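Local atomic coordinates of CdnC (Chryseobacterium gregarium DSM 19109, PDB entry 7MGV), a protein that acts as an ATP-grasp ligase, probably using ATP to install omega-ester macrocycles in a ribosomally made graspetide precursor peptide. Residues A[21-26]-A[47-52]; A[53-58]-A[98-103]; A[289-294]-A[346-351]. All coordinates share one frame; numbering follows the deposited sequence.

Contact 1 (A[21-26]-A[47-52]); sequences MNKILI and GCEVIR
Strands 22-26 and 48-52 run side by side in parallel, their axes 4.5 Å apart at the closest point and turned by 29°. The backbone ladder passes to and fro between them: Glu49 N gives to Asn22 O, Ile24 N to Glu49 O (2.7 Å), Ile51 N to Ile24 O, and Ile26 N to Ile51 O (2.9 Å). On one face of the sheet Ile24 CD1 meets CB of Cys48, and Ile26 CD1 lies 4.0 Å from Val50 CG1; helix 35-46 covers this face, with Ile43 against Cys48 and Val50 and Ile36 against Ile26. The opposite face carries Lys23, Leu25, Glu49 and Ile51. Leu25, with CG anti to the backbone N (chi1 -175°), brings CD1 to 3.7 Å from Ile51 CG2. Lys23 and Glu49 stand next to each other and point the same way, yet it is the aliphatic part of the lysine that touches, CG lying 3.3 Å from Glu49 OE1, while NZ forms a salt bridge with Asp88. Gly47, at positive phi, closes helix 35-46 with a Schellman motif and leads directly into the second strand. Strand 22-28, helix 35-46 and strand 48-54 thus form the classical beta-alpha-beta crossover of a parallel sheet, here within the MvdD-type pre-ATP-grasp domain.

Contact 2 (A[53-58]-A[98-103]); sequences FNVDEY and YNIGHG
Asp56 and His102 join the turn after strand 48-54 to the loop after strand 91-94. The amide N of His102 donates to Asp56 O over 3.1 Å, with an N-H...O angle of 148°. CB of His102 rests against the same oxygen at 3.2 Å. Two residues further along the turn, Tyr58 O accepts a weak bond from Gly101 N, bent to 128°, and the CA of Gly101 also approaches this oxygen, at 3.1 Å. Two carbonyls of the turn therefore take up consecutive amides of the loop. Inside the turn, Val55 O has a weak, long bond from Tyr58 N, and Asn54 O another from Glu57 N. In the reverse direction Asn99 O receives no amide from 53-58; it sits over Asp56, 3.3 Å from CA. With chi1 at 51°, CG between the backbone N and the carbonyl carbon, the Asp56 carboxylate turns to partners elsewhere: OD2 bonds Thr30 OG1, and OD1 too is hydrogen-bonded outside the two segments. One apolar pair completes the interface, Val55 CG2 lying 3.5 Å from Ile100 CG2, with CG1 of the valine close to the same methyl. Leu124 and Arg121 of helix 110-130 border this pair, and Tyr58 packs on Pro223 of the second subunit. Backbone bonds between Thr28 and both Phe53 and Val55 tie the strand end and the start of the turn to strand 22-28. The loops that follow strands 48-54 and 91-94, which flank strand 22-28, thus meet beyond the C-terminal edge of the parallel sheet, as is usual in alpha/beta folds, here the pre-ATP-grasp domain.

Contact 3 (A[289-294]-A[346-351]); sequences LLDVYH and PRRDNR
One carboxylate oxygen, OD1 of Asp291, is held by two nitrogens of Arg348 in a salt bridge. The NE bond is modelled at 2.5 Å from OD1, so short that its exact length is doubtful, and the NH2 bond to OD1, at 2.9 Å, is bent and weak. Arg348, its chain extended to NE (chi3 -175°), meets OD1 at the guanidinium edge, although the carboxylate and guanidinium planes are turned 50° apart. Leu290 covers one face of the guanidinium, its CB lying over the centre and 3.7 Å from Arg348 CZ. NH1 forms a salt bridge with Asp296 and a hydrogen bond to Gly242 O, while NH2 also bonds weakly to Leu287 O. The cation thus lies beside the C-terminal turn of helix 280-293, where it probably also finds a favourable field from the helix end. This helix stops in a Schellman motif, with Val295 N bonded to Leu290 O, a weak bond from His294 N to Asp291 O, and His294, at positive phi, as the C-prime residue. Beyond that stop the His294 ring reaches across to the loop: NE2 donates to Asp349 O over 2.8 Å, with the oxygen close to the ring plane but NE2 itself 58° above the carbonyl plane. Arg348 CB lies over one ring face, 4.0 Å from the His294 centroid, in a CH-pi contact. A leucine in place of Arg348 would probably leave Asp291 and Asp296 without this shared cationic mate and the Gly242 carbonyl without its donor. Between the two backbones a water donates to His294 O at 2.7 Å and to Arg348 O at 3.0 Å. Further along the loop, Asn350 CB lies near His294 CD2, and Asn350 ND2 is hydrogen-bonded to Ser135 O of strand 134-136.

From the N terminus the three contacts follow in series, and none encloses or crosses another. Contact 1 closes the short loop through helix 35-46. Contact 2 begins on the same strand, 48-54, and closes a longer excursion through strands 63-69, 72-78, 83-85 and 91-94; Ile26 O and Phe53 N, 2.9 Å apart, join it directly to contact 1. Contact 3 opens much later, spanning strands 297-304 and 310-316 and helices 322-325 and 332-341, and ties the end of helix 280-293 to the C-terminal tail. Although contacts 1 and 3 do not touch, Asn350 reaches strand 134-136, and Cys342, after helix 332-341, packs on Ile24 and Cys48, so the C-terminal region lies against the N-terminal parallel sheet.

Contact 1 (A[21-26]-A[47-52])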
loop_
_atom_site.group_PDB
_atom_site.type_symbol
_atom_site.label_atom_id
_atom_site.label_comp_id
_atom_site.label_asym_id
_atom_site.label_seq_id
_atom_site.Cartn_x
_atom_site.Cartn_y
_atom_site.Cartn_z
ATOM N N MET A 21 -26.053 12.746 -16.150
ATOM C CA MET A 21 -25.999 11.381 -16.662
ATOM C C MET A 21 -24.698 10.697 -16.251
ATOM O O MET A 21 -24.701 9.541 -15.827
ATOM C CB MET A 21 -26.144 11.374 -18.186
ATOM C CG MET A 21 -27.053 10.278 -18.726
ATOM S SD MET A 21 -26.476 8.615 -18.333
ATOM C CE MET A 21 -24.854 8.629 -19.095
ATOM N N ASN A 22 -23.586 11.417 -16.382
ATOM C CA ASN A 22 -22.292 10.871 -15.996
ATOM C C ASN A 22 -22.202 10.756 -14.480
ATOM O O ASN A 22 -22.444 11.727 -13.756
ATOM C CB ASN A 22 -21.163 11.752 -16.531
ATOM C CG ASN A 22 -20.486 11.151 -17.746
ATOM O OD1 ASN A 22 -21.065 10.324 -18.449
ATOM N ND2 ASN A 22 -19.251 11.567 -18.001
ATOM N N LYS A 23 -21.856 9.566 -14.000
ATOM C CA LYS A 23 -21.823 9.274 -12.575
ATOM C C LYS A 23 -20.397 9.354 -12.048
ATOM O O LYS A 23 -19.461 8.845 -12.674
ATOM C CB LYS A 23 -22.409 7.890 -12.291
ATOM C CG LYS A 23 -23.901 7.793 -12.557
ATOM C CD LYS A 23 -24.449 6.435 -12.159
ATOM C CE LYS A 23 -23.996 5.356 -13.125
ATOM N NZ LYS A 23 -24.574 4.030 -12.778
ATOM N N ILE A 24 -20.240 9.995 -10.892
ATOM C CA ILE A 24 -18.938 10.217 -10.272
ATOM C C ILE A 24 -18.996 9.669 -8.852
ATOM O O ILE A 24 -19.720 10.206 -8.005
ATOM C CB ILE A 24 -18.543 11.699 -10.268
ATOM C CG1 ILE A 24 -18.384 12.208 -11.702
ATOM C CG2 ILE A 24 -17.264 11.909 -9.468
ATOM C CD1 ILE A 24 -17.958 13.652 -11.791
ATOM N N LEU A 25 -18.236 8.608 -8.592
ATOM C CA LEU A 25 -18.168 8.027 -7.259
ATOM C C LEU A 25 -17.200 8.821 -6.392
ATOM O O LEU A 25 -16.079 9.122 -6.814
ATOM C CB LEU A 25 -17.734 6.565 -7.338
ATOM C CG LEU A 25 -17.737 5.791 -6.020
ATOM C CD1 LEU A 25 -19.160 5.565 -5.528
ATOM C CD2 LEU A 25 -17.000 4.470 -6.174
ATOM N N ILE A 26 -17.632 9.164 -5.181
ATOM C CA ILE A 26 -16.809 9.891 -4.222
ATOM C C ILE A 26 -16.765 9.096 -2.925
ATOM O O ILE A 26 -17.814 8.765 -2.359
ATOM C CB ILE A 26 -17.341 11.313 -3.971
ATOM C CG1 ILE A 26 -17.264 12.150 -5.250
ATOM C CG2 ILE A 26 -16.559 11.978 -2.849
ATOM C CD1 ILE A 26 -17.622 13.606 -5.048
ATOM N N GLY A 47 -23.125 19.149 -14.764
ATOM C CA GLY A 47 -24.018 18.232 -15.439
ATOM C C GLY A 47 -23.763 16.770 -15.168
ATOM O O GLY A 47 -24.154 15.929 -15.985
ATOM N N CYS A 48 -23.119 16.435 -14.054
ATOM C CA CYS A 48 -22.827 15.056 -13.704
ATOM C C CYS A 48 -23.486 14.702 -12.378
ATOM O O CYS A 48 -23.860 15.575 -11.590
ATOM C CB CYS A 48 -21.315 14.809 -13.628
ATOM S SG CYS A 48 -20.425 15.146 -15.169
ATOM N N GLU A 49 -23.627 13.401 -12.146
ATOM C CA GLU A 49 -24.230 12.881 -10.927
ATOM C C GLU A 49 -23.143 12.450 -9.954
ATOM O O GLU A 49 -22.118 11.891 -10.357
ATOM C CB GLU A 49 -25.156 11.702 -11.235
ATOM C CG GLU A 49 -25.953 11.214 -10.034
ATOM C CD GLU A 49 -26.518 9.820 -10.228
ATOM O OE1 GLU A 49 -26.546 9.339 -11.379
ATOM O OE2 GLU A 49 -26.929 9.201 -9.222
ATOM N N VAL A 50 -23.373 12.714 -8.670
ATOM C CA VAL A 50 -22.449 12.356 -7.601
ATOM C C VAL A 50 -23.041 11.188 -6.827
ATOM O O VAL A 50 -24.201 11.242 -6.400
ATOM C CB VAL A 50 -22.175 13.550 -6.670
ATOM C CG1 VAL A 50 -21.614 13.071 -5.341
ATOM C CG2 VAL A 50 -21.222 14.529 -7.328
ATOM N N ILE A 51 -22.250 10.134 -6.651
ATOM C CA ILE A 51 -22.613 8.998 -5.813
ATOM C C ILE A 51 -21.702 9.016 -4.595
ATOM O O ILE A 51 -20.479 8.876 -4.723
ATOM C CB ILE A 51 -22.500 7.666 -6.571
ATOM C CG1 ILE A 51 -23.463 7.648 -7.759
ATOM C CG2 ILE A 51 -22.784 6.499 -5.638
ATOM C CD1 ILE A 51 -23.424 6.362 -8.552
ATOM N N ARG A 52 -22.295 9.192 -3.417
ATOM C CA ARG A 52 -21.542 9.316 -2.177
ATOM C C ARG A 52 -21.443 7.953 -1.501
ATOM O O ARG A 52 -22.463 7.361 -1.133
ATOM C CB ARG A 52 -22.202 10.330 -1.245
ATOM C CG ARG A 52 -21.322 10.788 -0.093
ATOM C CD ARG A 52 -21.964 11.946 0.655
ATOM N NE ARG A 52 -20.980 12.767 1.352
ATOM C CZ ARG A 52 -20.845 12.813 2.674
ATOM N NH1 ARG A 52 -21.634 12.082 3.449
ATOM N NH2 ARG A 52 -19.923 13.592 3.220
#

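Contact 2 (A[53-58]-A[98-103])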
loop_
_atom_site.group_PDB
_atom_site.type_symbol
_atom_site.label_atom_id
_atom_site.label_comp_id
_atom_site.label_asym_id
_atom_site.label_seq_id
_atom_site.Cartn_x
_atom_site.Cartn_y
_atom_site.Cartn_z
ATOM N N PHE A 53 -20.218 7.463 -1.339
ATOM C CA PHE A 53 -19.938 6.217 -0.632
ATOM C C PHE A 53 -19.191 6.589 0.644
ATOM O O PHE A 53 -17.972 6.779 0.628
ATOM C CB PHE A 53 -19.132 5.257 -1.505
ATOM C CG PHE A 53 -18.996 3.867 -0.932
ATOM C CD1 PHE A 53 -19.668 3.497 0.223
ATOM C CD2 PHE A 53 -18.193 2.927 -1.559
ATOM C CE1 PHE A 53 -19.537 2.221 0.743
ATOM C CE2 PHE A 53 -18.061 1.651 -1.045
ATOM C CZ PHE A 53 -18.733 1.298 0.107
ATOM N N ASN A 54 -19.927 6.694 1.748
ATOM C CA ASN A 54 -19.322 7.029 3.029
ATOM C C ASN A 54 -18.709 5.771 3.631
ATOM O O ASN A 54 -19.406 4.777 3.866
ATOM C CB ASN A 54 -20.352 7.656 3.962
ATOM C CG ASN A 54 -20.381 9.167 3.849
ATOM O OD1 ASN A 54 -20.993 9.851 4.666
ATOM N ND2 ASN A 54 -19.708 9.696 2.832
ATOM N N VAL A 55 -17.402 5.826 3.884
ATOM C CA VAL A 55 -16.623 4.613 4.088
ATOM C C VAL A 55 -16.717 4.081 5.513
ATOM O O VAL A 55 -16.517 2.879 5.729
ATOM C CB VAL A 55 -15.164 4.887 3.678
ATOM C CG1 VAL A 55 -14.368 5.495 4.826
ATOM C CG2 VAL A 55 -14.517 3.634 3.152
ATOM N N ASP A 56 -17.023 4.934 6.494
ATOM C CA ASP A 56 -17.198 4.451 7.858
ATOM C C ASP A 56 -18.472 3.635 8.013
ATOM O O ASP A 56 -18.568 2.829 8.946
ATOM C CB ASP A 56 -17.206 5.623 8.840
ATOM C CG ASP A 56 -18.174 6.717 8.436
ATOM O OD1 ASP A 56 -18.408 6.890 7.221
ATOM O OD2 ASP A 56 -18.697 7.407 9.336
ATOM N N GLU A 57 -19.444 3.820 7.122
ATOM C CA GLU A 57 -20.699 3.084 7.181
ATOM C C GLU A 57 -20.626 1.728 6.492
ATOM O O GLU A 57 -21.652 1.045 6.401
ATOM C CB GLU A 57 -21.825 3.915 6.562
ATOM C CG GLU A 57 -21.897 5.356 7.044
ATOM C CD GLU A 57 -22.482 5.506 8.441
ATOM O OE1 GLU A 57 -23.512 6.202 8.569
ATOM O OE2 GLU A 57 -21.919 4.955 9.410
ATOM N N TYR A 58 -19.450 1.324 6.004
ATOM C CA TYR A 58 -19.250 0.001 5.426
ATOM C C TYR A 58 -18.545 -0.885 6.438
ATOM O O TYR A 58 -17.557 -0.446 7.043
ATOM C CB TYR A 58 -18.419 0.093 4.147
ATOM C CG TYR A 58 -18.058 -1.248 3.542
ATOM C CD1 TYR A 58 -18.968 -1.944 2.756
ATOM C CD2 TYR A 58 -16.807 -1.815 3.754
ATOM C CE1 TYR A 58 -18.644 -3.168 2.204
ATOM C CE2 TYR A 58 -16.475 -3.040 3.204
ATOM C CZ TYR A 58 -17.397 -3.711 2.431
ATOM O OH TYR A 58 -17.069 -4.929 1.881
ATOM N N TYR A 98 -9.617 6.735 6.684
ATOM C CA TYR A 98 -8.938 6.539 7.954
ATOM C C TYR A 98 -9.788 5.814 8.985
ATOM O O TYR A 98 -9.261 5.436 10.037
ATOM C CB TYR A 98 -8.485 7.887 8.535
ATOM C CG TYR A 98 -7.547 8.657 7.632
ATOM C CD1 TYR A 98 -7.794 9.986 7.315
ATOM C CD2 TYR A 98 -6.416 8.053 7.096
ATOM C CE1 TYR A 98 -6.940 10.694 6.491
ATOM C CE2 TYR A 98 -5.558 8.754 6.271
ATOM C CZ TYR A 98 -5.824 10.073 5.972
ATOM O OH TYR A 98 -4.973 10.776 5.150
ATOM N N ASN A 99 -11.078 5.605 8.718
ATOM C CA ASN A 99 -11.958 4.928 9.668
ATOM C C ASN A 99 -13.019 4.177 8.869
ATOM O O ASN A 99 -13.991 4.779 8.405
ATOM C CB ASN A 99 -12.588 5.917 10.637
ATOM C CG ASN A 99 -13.704 5.297 11.453
ATOM O OD1 ASN A 99 -14.821 5.812 11.490
ATOM N ND2 ASN A 99 -13.408 4.180 12.107
ATOM N N ILE A 100 -12.821 2.874 8.712
ATOM C CA ILE A 100 -13.799 2.006 8.079
ATOM C C ILE A 100 -14.297 1.012 9.119
ATOM O O ILE A 100 -13.683 0.812 10.172
ATOM C CB ILE A 100 -13.216 1.274 6.856
ATOM C CG1 ILE A 100 -12.052 0.390 7.287
ATOM C CG2 ILE A 100 -12.736 2.269 5.815
ATOM C CD1 ILE A 100 -11.819 -0.761 6.368
ATOM N N GLY A 101 -15.429 0.385 8.815
ATOM C CA GLY A 101 -15.986 -0.610 9.716
ATOM C C GLY A 101 -16.437 -0.067 11.054
ATOM O O GLY A 101 -16.194 -0.702 12.089
ATOM N N HIS A 102 -17.080 1.098 11.065
ATOM C CA HIS A 102 -17.588 1.654 12.310
ATOM C C HIS A 102 -18.728 0.795 12.839
ATOM O O HIS A 102 -19.667 0.469 12.105
ATOM C CB HIS A 102 -18.054 3.093 12.105
ATOM C CG HIS A 102 -18.455 3.781 13.374
ATOM N ND1 HIS A 102 -19.757 3.807 13.827
ATOM C CD2 HIS A 102 -17.726 4.462 14.288
ATOM C CE1 HIS A 102 -19.811 4.478 14.964
ATOM N NE2 HIS A 102 -18.592 4.885 15.266
ATOM N N GLY A 103 -18.640 0.421 14.114
ATOM C CA GLY A 103 -19.644 -0.398 14.752
ATOM C C GLY A 103 -19.362 -1.885 14.738
ATOM O O GLY A 103 -20.015 -2.629 15.479
#

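Contact 3 (A[289-294]-A[346-351])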
loop_
_atom_site.group_PDB
_atom_site.type_symbol
_atom_site.label_atom_id
_atom_site.label_comp_id
_atom_site.label_asym_id
_atom_site.label_seq_id
_atom_site.Cartn_x
_atom_site.Cartn_y
_atom_site.Cartn_z
ATOM N N LEU A 289 6.751 17.178 -10.601
ATOM C CA LEU A 289 6.623 16.205 -9.521
ATOM C C LEU A 289 5.323 15.423 -9.653
ATOM O O LEU A 289 5.308 14.185 -9.568
ATOM C CB LEU A 289 6.696 16.916 -8.170
ATOM C CG LEU A 289 6.470 16.084 -6.906
ATOM C CD1 LEU A 289 7.608 15.097 -6.696
ATOM C CD2 LEU A 289 6.314 16.991 -5.696
ATOM N N LEU A 290 4.218 16.137 -9.881
ATOM C CA LEU A 290 2.951 15.442 -10.097
ATOM C C LEU A 290 2.990 14.579 -11.354
ATOM O O LEU A 290 2.326 13.537 -11.412
ATOM C CB LEU A 290 1.795 16.439 -10.164
ATOM C CG LEU A 290 1.230 16.814 -8.792
ATOM C CD1 LEU A 290 1.840 18.117 -8.292
ATOM C CD2 LEU A 290 -0.286 16.895 -8.826
ATOM N N ASP A 291 3.760 14.991 -12.365
ATOM C CA ASP A 291 3.910 14.176 -13.567
ATOM C C ASP A 291 4.667 12.888 -13.270
ATOM O O ASP A 291 4.294 11.814 -13.756
ATOM C CB ASP A 291 4.631 14.972 -14.655
ATOM C CG ASP A 291 3.748 16.026 -15.293
ATOM O OD1 ASP A 291 2.520 15.996 -15.065
ATOM O OD2 ASP A 291 4.285 16.889 -16.021
ATOM N N VAL A 292 5.742 12.984 -12.486
ATOM C CA VAL A 292 6.525 11.803 -12.133
ATOM C C VAL A 292 5.673 10.824 -11.341
ATOM O O VAL A 292 5.714 9.609 -11.577
ATOM C CB VAL A 292 7.792 12.209 -11.356
ATOM C CG1 VAL A 292 8.447 10.987 -10.731
ATOM C CG2 VAL A 292 8.770 12.933 -12.270
ATOM N N TYR A 293 4.878 11.331 -10.396
ATOM C CA TYR A 293 4.005 10.442 -9.639
ATOM C C TYR A 293 2.792 9.981 -10.440
ATOM O O TYR A 293 2.190 8.960 -10.089
ATOM C CB TYR A 293 3.541 11.124 -8.351
ATOM C CG TYR A 293 4.511 10.963 -7.207
ATOM C CD1 TYR A 293 4.702 9.726 -6.602
ATOM C CD2 TYR A 293 5.244 12.043 -6.733
ATOM C CE1 TYR A 293 5.588 9.572 -5.556
ATOM C CE2 TYR A 293 6.133 11.899 -5.687
ATOM C CZ TYR A 293 6.302 10.662 -5.103
ATOM O OH TYR A 293 7.186 10.512 -4.061
ATOM N N HIS A 294 2.436 10.699 -11.508
ATOM C CA HIS A 294 1.238 10.419 -12.304
ATOM C C HIS A 294 -0.020 10.444 -11.435
ATOM O O HIS A 294 -0.853 9.538 -11.474
ATOM C CB HIS A 294 1.360 9.092 -13.059
ATOM C CG HIS A 294 0.496 9.017 -14.280
ATOM N ND1 HIS A 294 0.679 9.838 -15.372
ATOM C CD2 HIS A 294 -0.561 8.224 -14.579
ATOM C CE1 HIS A 294 -0.225 9.552 -16.292
ATOM N NE2 HIS A 294 -0.990 8.576 -15.836
ATOM N N PRO A 346 -7.568 19.191 -18.178
ATOM C CA PRO A 346 -6.525 18.244 -18.566
ATOM C C PRO A 346 -6.178 17.301 -17.420
ATOM O O PRO A 346 -6.022 17.721 -16.271
ATOM C CB PRO A 346 -5.340 19.137 -18.939
ATOM C CG PRO A 346 -5.946 20.465 -19.252
ATOM C CD PRO A 346 -7.132 20.595 -18.347
ATOM N N ARG A 347 -6.060 16.017 -17.745
ATOM C CA ARG A 347 -5.800 14.983 -16.758
ATOM C C ARG A 347 -4.509 14.246 -17.080
ATOM O O ARG A 347 -4.056 14.205 -18.228
ATOM C CB ARG A 347 -6.937 13.958 -16.698
ATOM C CG ARG A 347 -8.327 14.539 -16.650
ATOM C CD ARG A 347 -9.350 13.425 -16.749
ATOM N NE ARG A 347 -10.523 13.703 -15.933
ATOM C CZ ARG A 347 -11.572 12.895 -15.833
ATOM N NH1 ARG A 347 -11.600 11.750 -16.501
ATOM N NH2 ARG A 347 -12.593 13.240 -15.064
ATOM N N ARG A 348 -3.925 13.658 -16.039
ATOM C CA ARG A 348 -2.928 12.601 -16.200
ATOM C C ARG A 348 -3.708 11.294 -16.202
ATOM O O ARG A 348 -4.005 10.720 -15.155
ATOM C CB ARG A 348 -1.883 12.655 -15.094
ATOM C CG ARG A 348 -1.016 13.903 -15.134
ATOM C CD ARG A 348 -0.294 14.121 -13.818
ATOM N NE ARG A 348 0.455 15.374 -13.808
ATOM C CZ ARG A 348 -0.025 16.529 -13.358
ATOM N NH1 ARG A 348 -1.258 16.593 -12.875
ATOM N NH2 ARG A 348 0.729 17.620 -13.389
ATOM N N ASP A 349 -4.062 10.837 -17.402
ATOM C CA ASP A 349 -4.964 9.702 -17.554
ATOM C C ASP A 349 -4.382 8.456 -16.901
ATOM O O ASP A 349 -3.284 8.015 -17.252
ATOM C CB ASP A 349 -5.237 9.452 -19.036
ATOM C CG ASP A 349 -6.417 8.530 -19.265
ATOM O OD1 ASP A 349 -7.501 8.803 -18.711
ATOM O OD2 ASP A 349 -6.261 7.534 -20.003
ATOM N N ASN A 350 -5.124 7.891 -15.947
ATOM C CA ASN A 350 -4.691 6.703 -15.218
ATOM C C ASN A 350 -5.702 5.567 -15.321
ATOM O O ASN A 350 -5.751 4.703 -14.440
ATOM C CB ASN A 350 -4.416 7.044 -13.750
ATOM C CG ASN A 350 -5.638 7.598 -13.031
ATOM O OD1 ASN A 350 -6.746 7.607 -13.570
ATOM N ND2 ASN A 350 -5.437 8.065 -11.804
ATOM N N ARG A 351 -6.517 5.557 -16.373
ATOM C CA ARG A 351 -7.470 4.472 -16.558
ATOM C C ARG A 351 -6.733 3.155 -16.759
ATOM O O ARG A 351 -5.709 3.095 -17.446
ATOM C CB ARG A 351 -8.378 4.755 -17.754
ATOM C CG ARG A 351 -9.330 5.922 -17.551
ATOM C CD ARG A 351 -10.049 6.271 -18.841
ATOM N NE ARG A 351 -9.112 6.608 -19.909
ATOM C CZ ARG A 351 -9.467 6.853 -21.166
ATOM N NH1 ARG A 351 -10.745 6.802 -21.519
ATOM N NH2 ARG A 351 -8.546 7.151 -22.072
HETATM O O HOH W 1 -3.362 10.159 -12.300
#